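Local coordinates for protein anopheles gambiae adenosine kinase (Anopheles gambiae, PDB 3LOO) that probably catalyses the phosphorylation of adenosine to AMP at the expense of ATP, as an adenosine kinase of the pfkB carbohydrate kinase family, at residues N31-I36 with L150-A155; K47-P52 with E59-P64; N53-A58 with L212-V217; F186-F191 with Q219-N224. One frame throughout, in Å; residues are numbered along the deposited sequence.

In the fold
The four contacts run from the nucleoside pocket to the surface. Interaction 1 is buried and joins two lid strands around a bound adenosine; its chemistry is apolar between the segments and polar toward the ligand. Interaction 2, partly buried, lies farthest out, where the turns that precede and follow strand 54-57 in the chain meet through a tyrosine, a histidine and a salt bridge. Interaction 3, also partly buried, carries that same strand, the neighbour of 147-153 in the lid sheet, onto the larger domain, using small and apolar groups and one water. Interaction 4 is a surface contact. It shares helix 216-220 with interaction 3 and packs a helix start on a helix junction through an amide-phenyl stack and a hydroxyl hydrogen bond. L57 and L154 both touch T188, linking interactions 1, 3 and 4.

Interaction 1. Residues N31-I36 with L150-A155. With B4P (bis(adenosine)-5'-tetraphosphate), chain D.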
# COMPACT_ATOMS: atom_id res chain seq x y z
N ASN A 31 1.37 7.81 1.08
CA ASN A 31 2.00 8.54 2.15
C ASN A 31 3.42 8.06 2.28
O ASN A 31 3.64 6.92 2.70
CB ASN A 31 1.30 8.27 3.51
CG ASN A 31 -0.20 8.47 3.47
OD1 ASN A 31 -0.70 9.36 2.75
ND2 ASN A 31 -0.93 7.67 4.28
N PRO A 32 4.39 8.92 1.93
CA PRO A 32 5.77 8.44 2.10
C PRO A 32 6.19 8.66 3.55
O PRO A 32 6.20 9.78 4.04
CB PRO A 32 6.58 9.33 1.14
CG PRO A 32 5.74 10.57 0.95
CD PRO A 32 4.32 10.30 1.43
N LEU A 33 6.61 7.57 4.20
CA LEU A 33 6.87 7.56 5.60
C LEU A 33 8.19 6.83 5.83
O LEU A 33 8.50 5.86 5.13
CB LEU A 33 5.75 6.76 6.29
CG LEU A 33 4.46 7.31 6.93
CD1 LEU A 33 3.95 8.62 6.42
CD2 LEU A 33 3.37 6.22 7.08
N LEU A 34 8.94 7.29 6.84
CA LEU A 34 10.13 6.59 7.28
C LEU A 34 9.70 5.69 8.43
O LEU A 34 9.14 6.18 9.43
CB LEU A 34 11.20 7.60 7.77
CG LEU A 34 12.56 7.01 8.25
CD1 LEU A 34 13.32 6.19 7.15
CD2 LEU A 34 13.49 8.10 8.82
N ASP A 35 9.96 4.39 8.30
CA ASP A 35 9.64 3.46 9.36
C ASP A 35 10.72 3.53 10.44
O ASP A 35 11.93 3.58 10.12
CB ASP A 35 9.51 2.02 8.83
CG ASP A 35 8.25 1.80 7.96
OD1 ASP A 35 7.35 2.68 7.91
OD2 ASP A 35 8.16 0.70 7.34
N ILE A 36 10.27 3.52 11.69
CA ILE A 36 11.14 3.44 12.85
C ILE A 36 10.81 2.13 13.56
O ILE A 36 9.79 1.99 14.22
CB ILE A 36 10.98 4.68 13.76
CG1 ILE A 36 11.21 5.95 12.97
CG2 ILE A 36 11.93 4.63 14.95
CD1 ILE A 36 10.85 7.20 13.73
N LEU A 150 1.71 -1.07 14.72
CA LEU A 150 2.14 0.04 13.86
C LEU A 150 1.45 1.30 14.30
O LEU A 150 0.26 1.25 14.63
CB LEU A 150 1.76 -0.25 12.40
CG LEU A 150 2.67 -1.02 11.44
CD1 LEU A 150 3.58 -2.05 12.09
CD2 LEU A 150 1.87 -1.65 10.25
N CYS A 151 2.17 2.41 14.31
CA CYS A 151 1.55 3.69 14.64
C CYS A 151 2.13 4.74 13.73
O CYS A 151 3.33 5.07 13.84
CB CYS A 151 1.73 4.05 16.14
SG CYS A 151 1.10 5.64 16.63
N ALA A 152 1.27 5.24 12.84
CA ALA A 152 1.68 6.13 11.73
C ALA A 152 1.43 7.59 12.09
O ALA A 152 0.29 7.99 12.37
CB ALA A 152 0.91 5.77 10.41
N ASN A 153 2.51 8.34 12.11
CA ASN A 153 2.53 9.76 12.35
C ASN A 153 2.71 10.38 10.99
O ASN A 153 3.86 10.47 10.48
CB ASN A 153 3.72 10.11 13.26
CG ASN A 153 3.92 11.63 13.40
OD1 ASN A 153 2.97 12.41 13.34
ND2 ASN A 153 5.17 12.03 13.58
N LEU A 154 1.58 10.74 10.38
CA LEU A 154 1.55 11.14 8.96
C LEU A 154 2.27 12.45 8.70
O LEU A 154 3.00 12.58 7.71
CB LEU A 154 0.12 11.22 8.41
CG LEU A 154 -0.67 9.90 8.30
CD1 LEU A 154 -1.98 10.12 7.59
CD2 LEU A 154 0.18 8.80 7.54
N ALA A 155 2.03 13.44 9.57
CA ALA A 155 2.75 14.72 9.56
C ALA A 155 2.77 15.32 8.13
O ALA A 155 1.70 15.63 7.62
CB ALA A 155 4.16 14.55 10.18
PA B4P D . 2.94 -4.52 7.41
O1A B4P D . 4.34 -5.05 7.69
O2A B4P D . 2.02 -4.31 8.61
O3A B4P D . 2.22 -5.68 6.56
PB B4P D . 1.61 -5.39 5.11
O1B B4P D . 2.72 -5.13 4.09
O2B B4P D . 0.40 -4.48 5.15
O3B B4P D . 1.24 -7.01 5.11
PG B4P D . -0.22 -7.68 4.98
O1G B4P D . -0.81 -7.99 6.32
O2G B4P D . -1.05 -6.77 4.11
O3G B4P D . 0.05 -9.04 4.18
PD B4P D . -0.01 -10.58 4.65
O1D B4P D . 0.54 -10.67 6.02
O2D B4P D . -1.33 -11.23 4.32
O5E B4P D . 3.01 -3.19 6.48
C5E B4P D . 4.03 -2.32 6.90
C4E B4P D . 4.03 -0.99 6.20
O4E B4P D . 2.81 -0.27 6.37
C3E B4P D . 5.08 -0.13 6.87
O3E B4P D . 6.18 -0.11 5.94
C2E B4P D . 4.44 1.25 6.98
O2E B4P D . 5.23 2.33 6.46
C1E B4P D . 3.10 1.10 6.23
N9A B4P D . 2.06 1.91 6.89
C8A B4P D . 1.53 1.76 8.13
N7A B4P D . 0.61 2.75 8.33
C5A B4P D . 0.59 3.55 7.22
C6A B4P D . -0.14 4.69 6.83
N6A B4P D . -1.05 5.31 7.64
N1A B4P D . 0.11 5.25 5.62
C2A B4P D . 1.00 4.69 4.76
N3A B4P D . 1.70 3.59 5.10
C4A B4P D . 1.50 3.00 6.31
O5F B4P D . 1.12 -11.16 3.67
C5F B4P D . 1.16 -10.84 2.28
C4F B4P D . 2.01 -11.91 1.61
O4F B4P D . 3.25 -12.12 2.30
C3F B4P D . 1.34 -13.27 1.69
O3F B4P D . 0.35 -13.37 0.68
C2F B4P D . 2.51 -14.21 1.50
O2F B4P D . 2.82 -14.36 0.10
C1F B4P D . 3.65 -13.50 2.25
N9B B4P D . 3.68 -14.04 3.64
C8B B4P D . 3.18 -13.43 4.74
N7B B4P D . 3.36 -14.20 5.84
C5B B4P D . 3.99 -15.33 5.47
C6B B4P D . 4.43 -16.48 6.12
N6B B4P D . 4.24 -16.60 7.46
N1B B4P D . 5.06 -17.47 5.41
C2B B4P D . 5.26 -17.35 4.07
N3B B4P D . 4.84 -16.26 3.38
C4B B4P D . 4.20 -15.23 4.02
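L33 meets L154 and A152 through its two methyl branches. CD1 packs on L154 CD2 at 3.9 Å, and CD2 lies 4.2 Å from A152 CB. With chi1 at -95° and chi2 also unstaggered, the branch of L33 is turned so that CD2 sits over the six-membered ring of the adenine, 3.7 Å from C2A. L154 CD2 in turn touches N31 ND2 and the adenine amino group. The two strands, 33-39 and 147-153, belong to the five-stranded lid sheet of the ribokinase-like (pfkB) fold. They line one adenosine of bis(adenosine)-5'-tetraphosphate, probably in the substrate nucleoside site. N31 has CG beside its backbone N (chi1 -52°), which brings the amide to the base. Its ND2 donates a nearly straight bond to N1A (3.0 Å, 164°) and a weak one to the backbone O of F185. A152 CB comes within 3.4 Å of N6A. D35 grips the ribose with both carboxylate oxygens: O2E donates to OD1 at 2.6 Å, and O3E to OD2 at 2.6 Å. N313 ND2 also bonds OD2, which fixes the carboxylate further.

Interaction 2. Residues K47-P52 with E59-P64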
# COMPACT_ATOMS: atom_id res chain seq x y z
N LYS A 47 2.12 1.50 27.72
CA LYS A 47 2.41 2.93 27.89
C LYS A 47 1.73 3.81 26.85
O LYS A 47 1.35 4.94 27.14
CB LYS A 47 3.92 3.17 27.87
CG LYS A 47 4.33 4.60 28.19
CD LYS A 47 5.86 4.71 28.25
CE LYS A 47 6.29 6.17 28.30
NZ LYS A 47 7.78 6.31 28.26
N TYR A 48 1.57 3.31 25.62
CA TYR A 48 1.00 4.16 24.56
C TYR A 48 -0.42 3.74 24.10
O TYR A 48 -0.90 4.19 23.03
CB TYR A 48 2.00 4.26 23.40
CG TYR A 48 3.19 5.11 23.76
CD1 TYR A 48 3.10 6.49 23.84
CD2 TYR A 48 4.41 4.52 24.07
CE1 TYR A 48 4.22 7.28 24.20
CE2 TYR A 48 5.52 5.28 24.42
CZ TYR A 48 5.42 6.64 24.48
OH TYR A 48 6.54 7.35 24.84
N ASP A 49 -1.08 2.92 24.92
CA ASP A 49 -2.45 2.45 24.69
C ASP A 49 -2.54 1.81 23.32
O ASP A 49 -3.47 2.08 22.56
CB ASP A 49 -3.45 3.61 24.79
CG ASP A 49 -3.37 4.31 26.11
OD1 ASP A 49 -3.10 3.63 27.12
OD2 ASP A 49 -3.58 5.54 26.15
N MET A 50 -1.55 0.98 23.00
CA MET A 50 -1.53 0.29 21.73
C MET A 50 -1.83 -1.17 21.95
O MET A 50 -1.46 -1.73 22.99
CB MET A 50 -0.17 0.47 21.04
CG MET A 50 0.04 1.88 20.51
SD MET A 50 1.66 2.15 19.80
CE MET A 50 1.70 0.97 18.43
N GLN A 51 -2.48 -1.77 20.96
CA GLN A 51 -2.79 -3.19 20.99
C GLN A 51 -1.71 -3.93 20.22
O GLN A 51 -1.19 -3.40 19.25
CB GLN A 51 -4.12 -3.47 20.28
CG GLN A 51 -5.29 -2.60 20.70
CD GLN A 51 -5.62 -2.75 22.17
OE1 GLN A 51 -5.50 -3.84 22.74
NE2 GLN A 51 -6.03 -1.65 22.80
N PRO A 52 -1.42 -5.18 20.61
CA PRO A 52 -0.55 -5.93 19.69
C PRO A 52 -1.32 -6.17 18.39
O PRO A 52 -2.54 -6.01 18.38
CB PRO A 52 -0.29 -7.26 20.44
CG PRO A 52 -1.38 -7.35 21.49
CD PRO A 52 -1.79 -5.94 21.82
N GLU A 59 -1.82 9.87 17.63
CA GLU A 59 -2.41 11.04 18.29
C GLU A 59 -1.36 11.76 19.12
O GLU A 59 -0.21 11.30 19.24
CB GLU A 59 -3.56 10.61 19.20
CG GLU A 59 -4.72 10.04 18.44
CD GLU A 59 -5.73 9.47 19.39
OE1 GLU A 59 -6.16 10.19 20.31
OE2 GLU A 59 -6.06 8.29 19.23
N GLU A 60 -1.77 12.85 19.76
CA GLU A 60 -0.82 13.65 20.51
C GLU A 60 -0.03 12.80 21.48
O GLU A 60 1.18 12.96 21.59
CB GLU A 60 -1.51 14.78 21.25
CG GLU A 60 -0.59 15.98 21.47
CD GLU A 60 -1.37 17.30 21.51
OE1 GLU A 60 -2.30 17.42 22.36
OE2 GLU A 60 -1.08 18.21 20.69
N LYS A 61 -0.72 11.88 22.16
CA LYS A 61 -0.14 11.06 23.21
C LYS A 61 0.89 10.08 22.65
O LYS A 61 1.67 9.50 23.40
CB LYS A 61 -1.23 10.29 23.96
CG LYS A 61 -2.11 9.36 23.10
CD LYS A 61 -2.93 8.41 23.97
CE LYS A 61 -3.94 7.63 23.13
NZ LYS A 61 -4.70 6.65 23.94
N HIS A 62 0.87 9.85 21.34
CA HIS A 62 1.78 8.86 20.75
C HIS A 62 3.12 9.51 20.42
O HIS A 62 4.12 8.82 20.28
CB HIS A 62 1.15 8.23 19.49
CG HIS A 62 -0.05 7.41 19.79
ND1 HIS A 62 -1.32 7.79 19.45
CD2 HIS A 62 -0.18 6.24 20.46
CE1 HIS A 62 -2.19 6.89 19.88
NE2 HIS A 62 -1.52 5.94 20.50
N MET A 63 3.12 10.84 20.30
CA MET A 63 4.27 11.55 19.77
C MET A 63 5.60 11.28 20.47
O MET A 63 6.63 11.20 19.79
CB MET A 63 4.02 13.05 19.69
CG MET A 63 2.98 13.47 18.65
SD MET A 63 3.13 12.71 17.01
CE MET A 63 1.62 13.34 16.27
N PRO A 64 5.60 11.19 21.83
CA PRO A 64 6.87 10.93 22.53
C PRO A 64 7.43 9.56 22.25
O PRO A 64 8.57 9.28 22.60
CB PRO A 64 6.48 11.08 24.02
CG PRO A 64 5.29 12.04 23.99
CD PRO A 64 4.53 11.56 22.78
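Y48, H62 and M50 form the packed centre of this contact. The tyrosine ring receives the backbone O of K61 at its edge, in the ring plane, 3.4 Å from CD1. Y48 CB lies 4.2 Å from H62 CD2. H62 is held at its edge: its ND1 accepts the backbone N-H of E59 at 2.8 Å, almost in the ring plane. M50 fills in next to the imidazole, its CG 4.3 Å from H62 NE2. P64 sits toward the outer edge, its CB 3.8 Å from Y48 OH. That hydroxyl is hydrogen-bonded to E68 of helix 64-73. The solvent side is looser and rests on one ion pair. K61 starts with CG between its backbone N and carbonyl carbon (chi1 58°), then runs extended to put NZ 2.7 Å from D49 OD2. It uses the anti lone pair of that oxygen, and the two side chains cross at about a right angle. D49 has a positive phi and is the C-prime residue of the Schellman motif that ends helix 42-47. The contact thus ties this helix end to the 3-10 turn 60-62; the two turns precede and follow strand 54-57 in the chain. That ND1 of H62 accepts from E59 N is consistent with a neutral imidazole. The exposed salt bridge is probably screened by solvent and so weaker than a buried one would be.

Interaction 3. Residues N53-A58 with L212-V217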
# COMPACT_ATOMS: atom_id res chain seq x y z
N ASN A 53 -0.62 -6.50 17.31
CA ASN A 53 -1.30 -6.95 16.09
C ASN A 53 -2.31 -5.92 15.53
O ASN A 53 -3.44 -6.26 15.23
CB ASN A 53 -1.98 -8.30 16.40
CG ASN A 53 -2.29 -9.11 15.16
OD1 ASN A 53 -1.45 -9.27 14.27
ND2 ASN A 53 -3.50 -9.69 15.12
N ASN A 54 -1.91 -4.65 15.41
CA ASN A 54 -2.83 -3.58 15.05
C ASN A 54 -2.10 -2.45 14.29
O ASN A 54 -0.87 -2.35 14.36
CB ASN A 54 -3.43 -3.02 16.34
CG ASN A 54 -4.69 -2.20 16.11
OD1 ASN A 54 -5.35 -2.32 15.08
ND2 ASN A 54 -5.04 -1.36 17.10
N ALA A 55 -2.86 -1.59 13.60
CA ALA A 55 -2.30 -0.41 12.93
C ALA A 55 -3.18 0.77 13.23
O ALA A 55 -4.40 0.70 13.06
CB ALA A 55 -2.22 -0.63 11.42
N ILE A 56 -2.57 1.88 13.64
CA ILE A 56 -3.31 3.07 14.02
C ILE A 56 -2.63 4.29 13.47
O ILE A 56 -1.47 4.22 13.02
CB ILE A 56 -3.44 3.23 15.59
CG1 ILE A 56 -2.05 3.50 16.22
CG2 ILE A 56 -4.17 1.99 16.21
CD1 ILE A 56 -2.03 3.80 17.74
N LEU A 57 -3.37 5.40 13.48
CA LEU A 57 -2.86 6.74 13.26
C LEU A 57 -2.41 7.35 14.60
O LEU A 57 -3.09 7.15 15.62
CB LEU A 57 -3.97 7.59 12.62
CG LEU A 57 -4.36 7.12 11.21
CD1 LEU A 57 -5.53 7.99 10.67
CD2 LEU A 57 -3.12 7.16 10.22
N ALA A 58 -1.28 8.05 14.61
CA ALA A 58 -0.76 8.71 15.82
C ALA A 58 -1.66 9.82 16.32
O ALA A 58 -2.15 10.64 15.54
CB ALA A 58 0.64 9.26 15.60
N LEU A 212 -6.98 -2.17 0.76
CA LEU A 212 -7.75 -1.83 1.96
C LEU A 212 -6.88 -1.23 3.04
O LEU A 212 -7.38 -0.46 3.87
CB LEU A 212 -8.58 -3.01 2.47
CG LEU A 212 -9.74 -3.45 1.58
CD1 LEU A 212 -10.28 -4.78 2.10
CD2 LEU A 212 -10.84 -2.30 1.47
N SER A 213 -5.59 -1.58 3.04
CA SER A 213 -4.54 -1.03 3.92
C SER A 213 -4.57 -1.43 5.40
O SER A 213 -3.54 -1.83 5.95
CB SER A 213 -4.46 0.49 3.80
OG SER A 213 -4.00 0.86 2.50
N ALA A 214 -5.71 -1.26 6.06
CA ALA A 214 -5.82 -1.57 7.50
C ALA A 214 -7.28 -1.58 7.89
O ALA A 214 -8.08 -0.86 7.29
CB ALA A 214 -5.07 -0.51 8.36
N PRO A 215 -7.62 -2.30 8.97
CA PRO A 215 -9.01 -2.31 9.45
C PRO A 215 -9.61 -0.94 9.64
O PRO A 215 -10.80 -0.76 9.39
CB PRO A 215 -8.91 -3.07 10.78
CG PRO A 215 -7.89 -4.11 10.43
CD PRO A 215 -6.81 -3.31 9.69
N PHE A 216 -8.80 0.05 10.04
CA PHE A 216 -9.39 1.37 10.28
C PHE A 216 -9.87 2.05 9.04
O PHE A 216 -10.63 3.00 9.12
CB PHE A 216 -8.47 2.33 11.08
CG PHE A 216 -7.29 2.88 10.32
CD1 PHE A 216 -7.42 3.98 9.47
CD2 PHE A 216 -6.01 2.37 10.54
CE1 PHE A 216 -6.30 4.53 8.79
CE2 PHE A 216 -4.88 2.93 9.86
CZ PHE A 216 -5.03 4.00 9.00
N VAL A 217 -9.40 1.61 7.87
CA VAL A 217 -9.85 2.28 6.67
C VAL A 217 -11.38 2.13 6.40
O VAL A 217 -12.09 3.12 6.27
CB VAL A 217 -8.95 1.94 5.43
CG1 VAL A 217 -9.64 2.41 4.16
CG2 VAL A 217 -7.52 2.59 5.62
O HOH W 1 -6.50 -0.88 11.93
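A55 turns its CB toward the loop before helix 216-220 and meets A214 methyl to methyl, with the CB atoms 4.2 Å apart. Its carbonyl O comes to the edge of the F216 ring, near the ring plane, 3.4 Å from CD2. The same oxygen accepts a hydrogen bond from a water at 2.9 Å. That water takes a weak bond from F216 N, bridging the strand to the first turn of helix 216-220. At I56 the side chain points away, to M50 and H62, and only the backbone approaches, CA being 4.4 Å from F216 CE2. The strand here is an edge of the lid sheet in the pfkB fold, with 147-153 as its neighbour. The helix belongs to the larger alpha/beta domain, so the contact bridges the lid and the large domain beside the bound dinucleotide. L57 follows and packs on the far end of the phenyl ring. Its CG lies 3.9 Å from F216 CZ, and its two methyls approach from the same side of the ring, CD1 toward CE1 and CD2 toward CZ; the two side chains cross at about a right angle. F216 has CG between its backbone N and carbonyl carbon (chi1 73°), which swings the ring toward the strand. L57 also touches the ligand and T188.

Interaction 4. Residues F186-F191 with Q219-N224; sequences FFTVSF and QFYKNN
This is a contact near the surface between the start of helix 187-203 and the junction of helices 216-220 and 222-228. It is mostly aromatic, with one hydroxyl pair. The main layer is F191 on N224. The amide of N224 stacks on the phenyl ring with the planes 5° apart, and OD1 lies over a face, 3.5 Å from F191 CD2. N224 CB adds a CH-pi contact on this ring, 3.6 Å from its centroid and 12° off the normal. The backbone O of N224 also nears the ring, 3.2 Å from F191 CZ. F191 has CG anti to its backbone N (chi1 171°), and this sends the ring out to the asparagine. F191 also leans an edge onto F187, its CD1 over the centre of that ring. F187 CB meets Y221 CD2 at 4.1 Å. Y221 OH and T188 OG1 share a hydrogen bond of 2.9 Å in which either may donate. F220 CB covers one face of the Y221 ring. Y221 itself ends helix 216-220 and is the N-cap residue of 222-228. L57 of the lid touches both T188 and Y221. The segments belong to two consecutive beta-alpha-beta crossovers, linking strands 179-183, 207-211 and 234-238, of the Rossmann-like large domain found in ribokinase-family enzymes.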
# COMPACT_ATOMS: atom_id res chain seq x y z
N PHE A 186 -4.07 6.49 2.04
CA PHE A 186 -4.08 7.82 1.41
C PHE A 186 -5.42 8.54 1.57
O PHE A 186 -5.48 9.77 1.42
CB PHE A 186 -3.66 7.71 -0.10
CG PHE A 186 -3.47 9.04 -0.81
CD1 PHE A 186 -2.34 9.83 -0.59
CD2 PHE A 186 -4.40 9.46 -1.77
CE1 PHE A 186 -2.13 11.04 -1.28
CE2 PHE A 186 -4.21 10.65 -2.47
CZ PHE A 186 -3.07 11.45 -2.24
N PHE A 187 -6.49 7.80 1.87
CA PHE A 187 -7.81 8.43 2.16
C PHE A 187 -7.77 9.39 3.36
O PHE A 187 -8.52 10.39 3.38
CB PHE A 187 -8.91 7.40 2.38
CG PHE A 187 -9.26 6.59 1.17
CD1 PHE A 187 -8.40 6.50 0.06
CD2 PHE A 187 -10.43 5.85 1.17
CE1 PHE A 187 -8.74 5.70 -1.03
CE2 PHE A 187 -10.77 5.06 0.10
CZ PHE A 187 -9.92 4.97 -1.00
N THR A 188 -6.90 9.11 4.33
CA THR A 188 -6.69 10.00 5.49
C THR A 188 -6.27 11.36 4.97
O THR A 188 -6.67 12.41 5.52
CB THR A 188 -5.57 9.46 6.43
OG1 THR A 188 -5.89 8.14 6.82
CG2 THR A 188 -5.39 10.35 7.69
N VAL A 189 -5.49 11.36 3.89
CA VAL A 189 -4.83 12.57 3.46
C VAL A 189 -5.57 13.30 2.33
O VAL A 189 -5.67 14.51 2.36
CB VAL A 189 -3.36 12.28 3.06
CG1 VAL A 189 -2.75 13.46 2.42
CG2 VAL A 189 -2.56 11.85 4.32
N SER A 190 -6.03 12.56 1.32
CA SER A 190 -6.69 13.21 0.19
C SER A 190 -7.54 12.23 -0.56
O SER A 190 -7.17 11.79 -1.68
CB SER A 190 -5.65 13.83 -0.79
OG SER A 190 -6.29 14.79 -1.64
N PHE A 191 -8.68 11.88 0.03
CA PHE A 191 -9.62 11.03 -0.67
C PHE A 191 -10.05 11.67 -2.00
O PHE A 191 -10.33 10.97 -2.98
CB PHE A 191 -10.88 10.72 0.19
CG PHE A 191 -11.96 10.02 -0.59
CD1 PHE A 191 -11.78 8.69 -1.00
CD2 PHE A 191 -13.13 10.69 -0.94
CE1 PHE A 191 -12.75 8.05 -1.73
CE2 PHE A 191 -14.12 10.04 -1.68
CZ PHE A 191 -13.93 8.73 -2.07
N GLN A 219 -13.54 1.11 8.62
CA GLN A 219 -14.14 1.59 9.85
C GLN A 219 -14.26 3.10 9.89
O GLN A 219 -15.21 3.60 10.46
CB GLN A 219 -13.34 1.12 11.07
CG GLN A 219 -13.54 -0.33 11.33
CD GLN A 219 -12.42 -0.94 12.12
OE1 GLN A 219 -11.57 -0.21 12.65
NE2 GLN A 219 -12.38 -2.28 12.19
N PHE A 220 -13.27 3.82 9.34
CA PHE A 220 -13.25 5.30 9.42
C PHE A 220 -13.88 6.00 8.20
O PHE A 220 -14.36 7.13 8.29
CB PHE A 220 -11.81 5.80 9.53
CG PHE A 220 -11.17 5.69 10.92
CD1 PHE A 220 -11.72 4.90 11.94
CD2 PHE A 220 -9.96 6.33 11.16
CE1 PHE A 220 -11.08 4.77 13.19
CE2 PHE A 220 -9.29 6.19 12.41
CZ PHE A 220 -9.87 5.42 13.44
N TYR A 221 -13.82 5.35 7.04
CA TYR A 221 -14.16 6.05 5.79
C TYR A 221 -15.08 5.16 4.94
O TYR A 221 -14.82 4.90 3.74
CB TYR A 221 -12.88 6.42 5.01
CG TYR A 221 -11.74 6.92 5.84
CD1 TYR A 221 -11.80 8.16 6.50
CD2 TYR A 221 -10.56 6.16 5.94
CE1 TYR A 221 -10.72 8.63 7.28
CE2 TYR A 221 -9.49 6.63 6.66
CZ TYR A 221 -9.57 7.84 7.35
OH TYR A 221 -8.48 8.24 8.08
N LYS A 222 -16.14 4.66 5.57
CA LYS A 222 -16.99 3.68 4.91
C LYS A 222 -17.62 4.26 3.65
O LYS A 222 -17.63 3.60 2.59
CB LYS A 222 -18.09 3.19 5.85
CG LYS A 222 -18.82 2.00 5.29
CD LYS A 222 -20.28 2.31 5.16
CE LYS A 222 -21.00 1.20 4.42
NZ LYS A 222 -22.32 0.93 5.03
N ASN A 223 -18.18 5.46 3.76
CA ASN A 223 -18.82 6.06 2.61
C ASN A 223 -17.86 6.42 1.44
O ASN A 223 -18.23 6.30 0.27
CB ASN A 223 -19.72 7.23 3.02
CG ASN A 223 -20.98 6.76 3.77
OD1 ASN A 223 -21.46 5.64 3.57
ND2 ASN A 223 -21.50 7.60 4.63
N ASN A 224 -16.64 6.86 1.78
CA ASN A 224 -15.60 7.12 0.77
C ASN A 224 -15.33 5.87 -0.03
O ASN A 224 -15.24 5.91 -1.26
CB ASN A 224 -14.29 7.57 1.43
CG ASN A 224 -14.33 9.00 1.93
OD1 ASN A 224 -15.24 9.78 1.64
ND2 ASN A 224 -13.32 9.36 2.67